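PDB 6JHJ: LamCAT from Aquimarina, which probably hydrolyses the beta-1,3-glucan laminarin as a marine bacterial laminarinase of glycoside hydrolase family 16. Local coordinates for residues L51-K56 / A221-D226. Residues are numbered along the deposited sequence; the frame is centred on the assembly and turned at random.
With CA (calcium ion), chain B.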
ATOM      1  N   LEU A  51       1.806  13.431  -6.129  1.00 22.00           N
ATOM      2  CA  LEU A  51       2.987  12.713  -5.708  1.00 19.17           C
ATOM      3  C   LEU A  51       3.433  11.896  -6.875  1.00 17.17           C
ATOM      4  O   LEU A  51       2.599  11.241  -7.548  1.00 19.57           O
ATOM      5  CB  LEU A  51       2.609  11.786  -4.600  1.00 18.77           C
ATOM      6  CG  LEU A  51       3.695  10.815  -4.148  1.00 18.81           C
ATOM      7  CD1 LEU A  51       4.881  11.485  -3.461  1.00 20.79           C
ATOM      8  CD2 LEU A  51       3.019   9.806  -3.218  1.00 22.22           C
ATOM      9  N   VAL A  52       4.706  11.823  -7.122  1.00 19.54           N
ATOM     10  CA  VAL A  52       5.262  11.003  -8.191  1.00 17.86           C
ATOM     11  C   VAL A  52       6.298  10.081  -7.515  1.00 18.21           C
ATOM     12  O   VAL A  52       7.288  10.565  -6.972  1.00 20.66           O
ATOM     13  CB  VAL A  52       5.944  11.785  -9.275  1.00 21.03           C
ATOM     14  CG1 VAL A  52       6.532  10.855 -10.312  1.00 21.26           C
ATOM     15  CG2 VAL A  52       4.999  12.759  -9.905  1.00 20.28           C
ATOM     16  N   ILE A  53       6.041   8.763  -7.497  1.00 18.87           N
ATOM     17  CA  ILE A  53       7.035   7.793  -7.046  1.00 19.31           C
ATOM     18  C   ILE A  53       7.628   7.209  -8.337  1.00 18.77           C
ATOM     19  O   ILE A  53       6.883   6.608  -9.121  1.00 21.38           O
ATOM     20  CB  ILE A  53       6.450   6.687  -6.168  1.00 21.39           C
ATOM     21  CG1 ILE A  53       6.011   7.267  -4.821  1.00 20.81           C
ATOM     22  CG2 ILE A  53       7.480   5.551  -6.050  1.00 20.77           C
ATOM     23  CD1 ILE A  53       5.282   6.288  -3.894  1.00 23.19           C
ATOM     24  N   THR A  54       8.937   7.368  -8.513  1.00 19.48           N
ATOM     25  CA  THR A  54       9.617   6.898  -9.725  1.00 19.02           C
ATOM     26  C   THR A  54      10.528   5.724  -9.389  1.00 19.94           C
ATOM     27  O   THR A  54      11.407   5.841  -8.517  1.00 18.92           O
ATOM     28  CB  THR A  54      10.440   8.030 -10.340  1.00 19.50           C
ATOM     29  OG1 THR A  54       9.593   9.163 -10.598  1.00 20.32           O
ATOM     30  CG2 THR A  54      11.086   7.591 -11.658  1.00 20.09           C
ATOM     31  N   ALA A  55      10.294   4.570 -10.015  1.00 17.98           N
ATOM     32  CA  ALA A  55      11.189   3.439  -9.853  1.00 19.78           C
ATOM     33  C   ALA A  55      12.289   3.603 -10.947  1.00 21.50           C
ATOM     34  O   ALA A  55      11.941   3.929 -12.093  1.00 20.69           O
ATOM     35  CB  ALA A  55      10.456   2.105  -9.970  1.00 21.15           C
ATOM     36  N   LYS A  56      13.542   3.356 -10.591  1.00 18.87           N
ATOM     37  CA  LYS A  56      14.661   3.561 -11.518  1.00 21.40           C
ATOM     38  C   LYS A  56      15.582   2.387 -11.520  1.00 23.30           C
ATOM     39  O   LYS A  56      15.697   1.696 -10.505  1.00 24.32           O
ATOM     40  CB  LYS A  56      15.469   4.807 -11.118  1.00 22.12           C
ATOM     41  CG  LYS A  56      14.732   6.106 -11.039  1.00 24.87           C
ATOM     42  CD  LYS A  56      15.559   7.258 -10.431  1.00 26.04           C
ATOM     43  CE  LYS A  56      14.701   8.438 -10.030  1.00 28.67           C
ATOM     44  NZ  LYS A  56      15.614   9.491  -9.500  1.00 29.89           N
ATOM     45  N   ALA A 221       9.923   4.328 -14.255  1.00 20.71           N
ATOM     46  CA  ALA A 221       8.477   4.095 -14.262  1.00 21.34           C
ATOM     47  C   ALA A 221       7.888   4.920 -13.195  1.00 21.74           C
ATOM     48  O   ALA A 221       8.519   5.042 -12.144  1.00 22.55           O
ATOM     49  CB  ALA A 221       8.165   2.635 -13.990  1.00 21.93           C
ATOM     50  N   ARG A 222       6.716   5.474 -13.426  1.00 20.53           N
ATOM     51  CA  ARG A 222       6.104   6.368 -12.470  1.00 23.24           C
ATOM     52  C   ARG A 222       4.774   5.920 -11.962  1.00 21.84           C
ATOM     53  O   ARG A 222       3.918   5.520 -12.769  1.00 21.92           O
ATOM     54  CB  ARG A 222       5.868   7.751 -13.114  1.00 23.58           C
ATOM     55  CG  ARG A 222       7.147   8.530 -13.321  1.00 26.47           C
ATOM     56  CD  ARG A 222       7.081   9.419 -14.561  1.00 28.90           C
ATOM     57  NE  ARG A 222       6.016  10.391 -14.494  1.00 27.74           N
ATOM     58  CZ  ARG A 222       6.204  11.667 -14.164  1.00 29.11           C
ATOM     59  NH1 ARG A 222       7.406  12.084 -13.740  1.00 30.14           N
ATOM     60  NH2 ARG A 222       5.187  12.497 -14.198  1.00 26.61           N
ATOM     61  N   MET A 223       4.569   6.086 -10.652  1.00 20.23           N
ATOM     62  CA  MET A 223       3.274   5.915 -10.002  1.00 22.35           C
ATOM     63  C   MET A 223       2.855   7.286  -9.544  1.00 21.75           C
ATOM     64  O   MET A 223       3.607   7.928  -8.804  1.00 20.69           O
ATOM     65  CB  MET A 223       3.430   4.986  -8.794  1.00 22.77           C
ATOM     66  CG  MET A 223       2.203   4.807  -7.885  1.00 26.39           C
ATOM     67  SD  MET A 223       2.767   3.715  -6.519  1.00 30.07           S
ATOM     68  CE  MET A 223       1.262   3.579  -5.619  1.00 34.28           C
ATOM     69  N   LEU A 224       1.672   7.751  -9.933  1.00 19.16           N
ATOM     70  CA  LEU A 224       1.240   9.103  -9.543  1.00 20.56           C
ATOM     71  C   LEU A 224       0.079   8.943  -8.561  1.00 20.12           C
ATOM     72  O   LEU A 224      -0.779   8.057  -8.781  1.00 19.80           O
ATOM     73  CB  LEU A 224       0.750   9.893 -10.758  1.00 22.73           C
ATOM     74  CG  LEU A 224       1.819  10.841 -11.328  1.00 26.09           C
ATOM     75  CD1 LEU A 224       2.930  10.067 -11.958  1.00 26.89           C
ATOM     76  CD2 LEU A 224       1.248  11.891 -12.283  1.00 30.50           C
ATOM     77  N   VAL A 225       0.086   9.722  -7.498  1.00 18.62           N
ATOM     78  CA  VAL A 225      -0.956   9.701  -6.471  1.00 17.34           C
ATOM     79  C   VAL A 225      -1.506  11.126  -6.315  1.00 18.85           C
ATOM     80  O   VAL A 225      -0.765  12.019  -5.920  1.00 20.40           O
ATOM     81  CB  VAL A 225      -0.406   9.185  -5.145  1.00 18.59           C
ATOM     82  CG1 VAL A 225      -1.513   9.094  -4.114  1.00 19.92           C
ATOM     83  CG2 VAL A 225       0.238   7.827  -5.327  1.00 20.44           C
ATOM     84  N   ASP A 226      -2.761  11.367  -6.712  1.00 19.61           N
ATOM     85  CA  ASP A 226      -3.365  12.644  -6.701  1.00 19.99           C
ATOM     86  C   ASP A 226      -3.643  13.066  -5.284  1.00 20.94           C
ATOM     87  O   ASP A 226      -3.516  14.233  -4.952  1.00 21.50           O
ATOM     88  CB  ASP A 226      -4.632  12.571  -7.549  1.00 20.82           C
ATOM     89  CG  ASP A 226      -5.272  13.960  -7.850  1.00 26.52           C
ATOM     90  OD1 ASP A 226      -4.726  15.031  -7.548  1.00 28.21           O
ATOM     91  OD2 ASP A 226      -6.386  13.882  -8.329  1.00 26.03           O
TER
HETATM   92 CA    CA B 301      -3.461  16.358  -5.655  0.84 28.27          CA
HETATM   93  O   HOH W   1       9.803  10.584 -12.876  1.00 24.95           O
HETATM   94  O   HOH W   2      -4.572  18.045  -7.132  1.00 45.48           O
HETATM   95  O   HOH W   3      -5.756  16.668  -4.778  1.00 27.54           O
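Leu51, Ile53 and Ala55 pair with Val225, Met223 and Ala221 as the hydrogen-bonded positions of an antiparallel ladder in the beta-sandwich (jelly-roll) fold of family 16 glycoside hydrolases. The ladder illustrates how neighbouring strands satisfy their buried backbone polar groups: at each of these pairs both N-H groups are given and both carbonyls filled. The central bond, from Met223 N to Ile53 O, is 2.8 Å long and almost straight at 172°, whereas Leu51 N reaches Val225 O from a direction tilted off the carbonyl plane. Leu51 O also receives a CA-H from Leu224 CA at 3.2 Å. Val52 and Thr54 turn their own backbone groups to Thr45 and Asn43, Leu224 and Asp226 theirs to Ala88 and Arg86 of strand 81-88.

On the other face, the Arg222 chain turns sharply at chi3 (60°), and Val52 CG1 lies against one guanidinium face, offset toward the rim, 3.7 Å from NH1. Val52 CG2 runs alongside Leu224 CD1 at 4.0 Å. With an alanine here, both methyls go, and the guanidinium would probably lose its apolar floor and Leu224 CD1 its neighbour. Arg222 NH2 forms a salt bridge with Glu47, while NH1 donates to an in-plane water at the guanidinium edge that also hydrogen-bonds Thr54 OG1. Just past the Leu51-Val225 pair, Glu11, Gly49 and two waters complete a calcium site that Asp226 enters through carbonyl O, at 2.2 Å, and carboxylate OD1, while OD2 pairs with Arg86.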